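Local coordinates for protein MgGH51 (Meripilus giganteus, PDB 6ZPV) that hydrolyses terminal alpha-L-arabinofuranosyl residues as a GH51 alpha-L-arabinofuranosidase, probably releasing arabinose from arabinose-decorated plant polysaccharides, at residues Arg41-Val46 against Ala55-Ile60; Trp537-Ala542 against Thr548-Ala553. All coordinates share one frame; numbering follows the deposited sequence. Where two conformers were deposited one is given.

Contact 1 of 2, residues Arg41-Val46 against Ala55-Ile60; sequences RAFQQV and AAWHPI
NE1 of W57 gives its proton to the backbone oxygen of N40, just ahead of the first segment, and the same nitrogen lies 3.3 Å from F43 CE1. That bond helps to fix the rotation of the indole; the meeting with F43 is then van der Waals contact, made by NE1, CD1 and CE2 of the indole against CE1 and CZ of the phenyl. The phenyl comes over one face of the indole: CZ stands 3.4 Å above the plane, offset toward the rim, and lies 3.7 Å from W57 CE2. The ring planes make 33°, with 4.8 Å between the centroids of the phenyl and the five-membered ring, so the pair is oblique and fits neither a parallel stack nor a T-shape. The CB of F43 does not point at W57, and with CG beside the backbone N (chi1 -50°) the end of the ring reaches the indole.

Strand 57-60 is the outermost strand of a five-stranded antiparallel sheet, whereas F195, whose ring meets that of W57 and whose side chain touches F43, belongs to strand 189-198 in the middle of a second one. The aromatic group therefore joins the lead-in loop to both sheets, in an arrangement consistent with a beta sandwich. F43 also opens a type II turn ending at V46, and N80 ND2 binds the backbone oxygens of both turn ends. R41 adds only its carbonyl oxygen, 4.2 Å from W57 CZ2 and near the indole plane at its edge; the CB of R41 points away from 55-60, and NH1 forms a salt bridge with E36.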
loop_
_atom_site.group_PDB
_atom_site.type_symbol
_atom_site.label_atom_id
_atom_site.label_comp_id
_atom_site.label_asym_id
_atom_site.label_seq_id
_atom_site.Cartn_x
_atom_site.Cartn_y
_atom_site.Cartn_z
ATOM N N ARG A 41 4.889 -10.483 -16.042
ATOM C CA ARG A 41 4.339 -11.835 -16.192
ATOM C C ARG A 41 3.582 -12.064 -17.490
ATOM O O ARG A 41 3.445 -13.202 -17.936
ATOM C CB ARG A 41 3.455 -12.184 -15.015
ATOM C CG ARG A 41 2.113 -11.456 -14.956
ATOM C CD ARG A 41 1.296 -11.845 -13.735
ATOM N NE ARG A 41 0.059 -11.135 -13.676
ATOM C CZ ARG A 41 -0.776 -11.132 -12.652
ATOM N NH1 ARG A 41 -0.551 -11.900 -11.591
ATOM N NH2 ARG A 41 -1.876 -10.383 -12.662
ATOM N N ALA A 42 3.036 -10.987 -18.056
ATOM C CA ALA A 42 2.162 -11.107 -19.237
ATOM C C ALA A 42 2.518 -10.067 -20.283
ATOM O O ALA A 42 1.726 -9.816 -21.203
ATOM C CB ALA A 42 0.712 -11.005 -18.822
ATOM N N PHE A 43 3.726 -9.507 -20.224
ATOM C CA PHE A 43 4.245 -8.614 -21.269
ATOM C C PHE A 43 3.281 -7.435 -21.454
ATOM O O PHE A 43 3.132 -6.906 -22.567
ATOM C CB PHE A 43 4.498 -9.383 -22.572
ATOM C CG PHE A 43 5.320 -10.631 -22.292
ATOM C CD1 PHE A 43 6.659 -10.573 -22.003
ATOM C CD2 PHE A 43 4.691 -11.856 -22.164
ATOM C CE1 PHE A 43 7.351 -11.702 -21.580
ATOM C CE2 PHE A 43 5.373 -12.967 -21.740
ATOM C CZ PHE A 43 6.680 -12.895 -21.444
ATOM N N GLN A 44 2.674 -6.964 -20.367
ATOM C CA GLN A 44 1.707 -5.887 -20.531
ATOM C C GLN A 44 2.423 -4.550 -20.757
ATOM O O GLN A 44 3.406 -4.201 -20.089
ATOM C CB GLN A 44 0.880 -5.728 -19.247
ATOM C CG GLN A 44 -0.151 -6.844 -19.095
ATOM C CD GLN A 44 -0.624 -6.979 -17.645
ATOM O OE1 GLN A 44 0.177 -7.366 -16.767
ATOM N NE2 GLN A 44 -1.892 -6.638 -17.349
ATOM N N GLN A 45 1.895 -3.817 -21.736
ATOM C CA GLN A 45 2.308 -2.412 -21.976
ATOM C C GLN A 45 3.780 -2.286 -22.303
ATOM O O GLN A 45 4.388 -1.253 -21.963
ATOM C CB GLN A 45 1.901 -1.505 -20.801
ATOM C CG GLN A 45 0.411 -1.549 -20.465
ATOM C CD GLN A 45 -0.519 -1.080 -21.544
ATOM O OE1 GLN A 45 -0.111 -0.422 -22.514
ATOM N NE2 GLN A 45 -1.777 -1.395 -21.397
ATOM N N VAL A 46 4.333 -3.290 -22.975
ATOM C CA VAL A 46 5.704 -3.179 -23.502
ATOM C C VAL A 46 5.658 -3.237 -25.027
ATOM O O VAL A 46 4.665 -3.658 -25.619
ATOM C CB VAL A 46 6.633 -4.294 -22.961
ATOM C CG1 VAL A 46 6.710 -4.197 -21.442
ATOM C CG2 VAL A 46 6.177 -5.682 -23.392
ATOM N N ALA A 55 12.161 -7.719 -20.185
ATOM C CA ALA A 55 12.593 -7.440 -18.807
ATOM C C ALA A 55 12.169 -8.571 -17.871
ATOM O O ALA A 55 11.014 -9.007 -17.879
ATOM C CB ALA A 55 11.992 -6.151 -18.306
ATOM N N ALA A 56 13.125 -9.014 -17.036
ATOM C CA ALA A 56 12.977 -10.084 -16.039
ATOM C C ALA A 56 13.111 -11.500 -16.607
ATOM O O ALA A 56 13.196 -12.439 -15.794
ATOM C CB ALA A 56 11.768 -9.937 -15.173
ATOM N N TRP A 57 13.076 -11.659 -17.946
ATOM C CA TRP A 57 13.099 -12.972 -18.606
ATOM C C TRP A 57 14.471 -13.251 -19.190
ATOM O O TRP A 57 15.084 -12.350 -19.795
ATOM C CB TRP A 57 12.030 -13.061 -19.690
ATOM C CG TRP A 57 10.646 -12.930 -19.204
ATOM C CD1 TRP A 57 9.863 -11.819 -19.110
ATOM C CD2 TRP A 57 9.834 -13.982 -18.696
ATOM N NE1 TRP A 57 8.635 -12.115 -18.606
ATOM C CE2 TRP A 57 8.564 -13.455 -18.335
ATOM C CE3 TRP A 57 10.052 -15.363 -18.497
ATOM C CZ2 TRP A 57 7.518 -14.251 -17.838
ATOM C CZ3 TRP A 57 9.025 -16.141 -17.970
ATOM C CH2 TRP A 57 7.793 -15.581 -17.650
ATOM N N HIS A 58 14.941 -14.488 -19.131
ATOM C CA HIS A 58 16.274 -14.849 -19.601
ATOM C C HIS A 58 16.254 -16.227 -20.216
ATOM O O HIS A 58 15.573 -17.125 -19.704
ATOM C CB HIS A 58 17.248 -14.851 -18.391
ATOM C CG HIS A 58 17.255 -13.579 -17.629
ATOM N ND1 HIS A 58 17.946 -12.468 -18.054
ATOM C CD2 HIS A 58 16.557 -13.235 -16.514
ATOM C CE1 HIS A 58 17.684 -11.468 -17.195
ATOM N NE2 HIS A 58 16.849 -11.919 -16.242
ATOM N N PRO A 59 17.065 -16.494 -21.257
ATOM C CA PRO A 59 17.109 -17.849 -21.809
ATOM C C PRO A 59 17.823 -18.812 -20.889
ATOM O O PRO A 59 18.707 -18.443 -20.135
ATOM C CB PRO A 59 17.897 -17.642 -23.105
ATOM C CG PRO A 59 18.763 -16.435 -22.830
ATOM C CD PRO A 59 17.940 -15.531 -21.947
ATOM N N ILE A 60 17.431 -20.062 -21.022
ATOM C CA ILE A 60 18.200 -21.223 -20.538
ATOM C C ILE A 60 18.835 -21.834 -21.782
ATOM O O ILE A 60 18.119 -22.121 -22.765
ATOM C CB ILE A 60 17.341 -22.227 -19.754
ATOM C CG1 ILE A 60 16.873 -21.627 -18.439
ATOM C CG2 ILE A 60 18.110 -23.519 -19.546
ATOM C CD1 ILE A 60 15.841 -22.458 -17.719
#

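Contact 2 of 2, residues Trp537-Ala542 against Thr548-Ala553; sequences WSITRA and TFIKIA
Strands 535-541 and 547-554 form a beta hairpin in the antiparallel sheet of the C-terminal domain, and the contact covers the five cross-strand pairs from W537-I552 to R541-T548. The short axes run at 168°, close to exactly antiparallel. Two hydrogen-bonded pairs supply the backbone grip. In the first, S538 N and K551 O are 2.9 Å apart, the least straight of the four bonds (151° at the hydrogen), and K551 N returns to S538 O at the same length. In the second, T540 N reaches F549 O at 3.1 Å and F549 N reaches T540 O at 2.8 Å.

Side chains alternate between the two faces. On one, I539 and I550 lie side by side pointing the same way, CG1 to CG1 4.1 Å, and the methyl CG2 of I539 also touches CG2 of T548. On the other lie S538, T540, F549 and K551, and a water is held by T540 OG1, F549 O and K551 NZ. It donates to F549 O over 3.0 Å, giving that carbonyl a second partner besides T540 N. It also accepts from K551 NZ, and its bond to T540 OG1 is the shortest of its three, at 2.7 Å. Bends at chi3 (-72°) and chi4 bring NZ round to this site, where E468 forms a salt bridge with it. T540 OG1, also hydrogen-bonded to G520 N, approaches the edge of the F549 ring, near its plane.

Helix 454-469, which carries E468, covers the water-bearing face; strand 560-565 packs by F564 on I550 and I552, and strands 522-523 and 618-625 flank the hairpin within the sheet.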
loop_
_atom_site.group_PDB
_atom_site.type_symbol
_atom_site.label_atom_id
_atom_site.label_comp_id
_atom_site.label_asym_id
_atom_site.label_seq_id
_atom_site.Cartn_x
_atom_site.Cartn_y
_atom_site.Cartn_z
ATOM N N TRP A 537 2.209 15.525 24.292
ATOM C CA TRP A 537 1.485 14.351 24.790
ATOM C C TRP A 537 0.022 14.468 24.392
ATOM O O TRP A 537 -0.473 15.562 24.067
ATOM C CB TRP A 537 1.627 14.252 26.335
ATOM C CG TRP A 537 1.229 15.491 27.047
ATOM C CD1 TRP A 537 -0.041 15.862 27.431
ATOM C CD2 TRP A 537 2.102 16.592 27.421
ATOM N NE1 TRP A 537 -0.010 17.115 27.986
ATOM C CE2 TRP A 537 1.295 17.572 27.995
ATOM C CE3 TRP A 537 3.458 16.813 27.277
ATOM C CZ2 TRP A 537 1.818 18.794 28.447
ATOM C CZ3 TRP A 537 3.970 17.985 27.751
ATOM C CH2 TRP A 537 3.159 18.969 28.330
ATOM N N SER A 538 -0.679 13.342 24.478
ATOM C CA SER A 538 -2.134 13.254 24.238
ATOM C C SER A 538 -2.665 12.060 25.025
ATOM O O SER A 538 -2.026 10.990 25.025
ATOM C CB SER A 538 -2.430 13.119 22.749
ATOM O OG SER A 538 -3.824 12.963 22.519
ATOM N N ILE A 539 -3.817 12.237 25.674
ATOM C CA ILE A 539 -4.387 11.233 26.584
ATOM C C ILE A 539 -5.782 10.899 26.074
ATOM O O ILE A 539 -6.635 11.786 25.895
ATOM C CB ILE A 539 -4.396 11.710 28.035
ATOM C CG1 ILE A 539 -2.982 12.142 28.447
ATOM C CG2 ILE A 539 -4.952 10.635 28.907
ATOM C CD1 ILE A 539 -2.837 12.748 29.804
ATOM N N THR A 540 -6.034 9.607 25.913
ATOM C CA THR A 540 -7.353 9.082 25.549
ATOM C C THR A 540 -7.751 7.951 26.464
ATOM O O THR A 540 -6.889 7.433 27.202
ATOM C CB THR A 540 -7.421 8.637 24.061
ATOM O OG1 THR A 540 -6.506 7.553 23.869
ATOM C CG2 THR A 540 -7.128 9.789 23.121
ATOM N N ARG A 541 -9.011 7.582 26.427
ATOM C CA ARG A 541 -9.582 6.561 27.337
ATOM C C ARG A 541 -10.575 5.686 26.572
ATOM O O ARG A 541 -11.386 6.238 25.832
ATOM C CB ARG A 541 -10.190 7.275 28.553
ATOM C CG ARG A 541 -10.781 6.362 29.619
ATOM C CD ARG A 541 -11.197 7.153 30.868
ATOM N NE ARG A 541 -11.787 6.346 31.923
ATOM C CZ ARG A 541 -13.068 5.946 31.968
ATOM N NH1 ARG A 541 -13.934 6.295 31.008
ATOM N NH2 ARG A 541 -13.483 5.144 32.951
ATOM N N ALA A 542 -10.528 4.396 26.824
ATOM C CA ALA A 542 -11.538 3.460 26.335
ATOM C C ALA A 542 -12.744 3.489 27.274
ATOM O O ALA A 542 -12.638 3.118 28.461
ATOM C CB ALA A 542 -10.929 2.106 26.252
ATOM N N THR A 548 -6.600 3.789 29.838
ATOM C CA THR A 548 -6.268 5.184 29.600
ATOM C C THR A 548 -4.843 5.233 29.055
ATOM O O THR A 548 -3.894 4.726 29.722
ATOM C CB THR A 548 -6.433 5.989 30.905
ATOM O OG1 THR A 548 -7.767 5.825 31.379
ATOM C CG2 THR A 548 -6.117 7.456 30.742
ATOM N N PHE A 549 -4.702 5.821 27.881
ATOM C CA PHE A 549 -3.462 5.772 27.067
ATOM C C PHE A 549 -2.825 7.132 27.048
ATOM O O PHE A 549 -3.404 8.078 26.487
ATOM C CB PHE A 549 -3.805 5.321 25.664
ATOM C CG PHE A 549 -4.652 4.084 25.579
ATOM C CD1 PHE A 549 -4.100 2.838 25.743
ATOM C CD2 PHE A 549 -6.003 4.185 25.311
ATOM C CE1 PHE A 549 -4.864 1.683 25.643
ATOM C CE2 PHE A 549 -6.793 3.068 25.196
ATOM C CZ PHE A 549 -6.217 1.821 25.395
ATOM N N ILE A 550 -1.677 7.260 27.692
ATOM C CA ILE A 550 -0.905 8.499 27.778
ATOM C C ILE A 550 0.238 8.396 26.806
ATOM O O ILE A 550 1.185 7.625 27.015
ATOM C CB ILE A 550 -0.429 8.739 29.220
ATOM C CG1 ILE A 550 -1.556 8.762 30.229
ATOM C CG2 ILE A 550 0.423 9.992 29.269
ATOM C CD1 ILE A 550 -1.112 8.641 31.671
ATOM N N LYS A 551 0.141 9.110 25.676
ATOM C CA LYS A 551 1.156 9.057 24.597
ATOM C C LYS A 551 2.035 10.280 24.679
ATOM O O LYS A 551 1.505 11.387 24.757
ATOM C CB LYS A 551 0.429 8.889 23.234
ATOM C CG LYS A 551 -0.351 7.593 23.137
ATOM C CD LYS A 551 -0.684 7.105 21.786
ATOM C CE LYS A 551 -1.737 7.909 21.108
ATOM N NZ LYS A 551 -3.076 7.123 20.897
ATOM N N ILE A 552 3.343 10.056 24.681
ATOM C CA ILE A 552 4.321 11.119 24.974
ATOM C C ILE A 552 5.411 11.097 23.912
ATOM O O ILE A 552 6.094 10.055 23.717
ATOM C CB ILE A 552 4.973 10.894 26.339
ATOM C CG1 ILE A 552 3.932 10.712 27.448
ATOM C CG2 ILE A 552 5.946 12.023 26.654
ATOM C CD1 ILE A 552 4.457 10.076 28.719
ATOM N N ALA A 553 5.606 12.217 23.237
ATOM C CA ALA A 553 6.671 12.381 22.247
ATOM C C ALA A 553 7.688 13.377 22.793
ATOM O O ALA A 553 7.343 14.536 23.006
ATOM C CB ALA A 553 6.101 12.836 20.911
HETATM O O HOH W 1 -3.926 8.387 23.559
#

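How the contacts relate
Both contacts are buried, but they lie on opposite sides of the chain's centre, with centres 51 Å apart and nearest atoms about 38 Å apart. They share no secondary-structure element. Contact 1 sets a loop against the start of an edge strand and buries 136 Å², mostly through one aromatic pair; its polar groups look to residues outside the two segments. Contact 2 joins adjacent strands in the interior of a sheet and buries 513 Å², with main-chain bonds between the segments and a water-linked polar cluster beside them. Side-chain contact thus dominates where the loop meets the edge strand, and main-chain pairing where strands lie adjacent in a sheet.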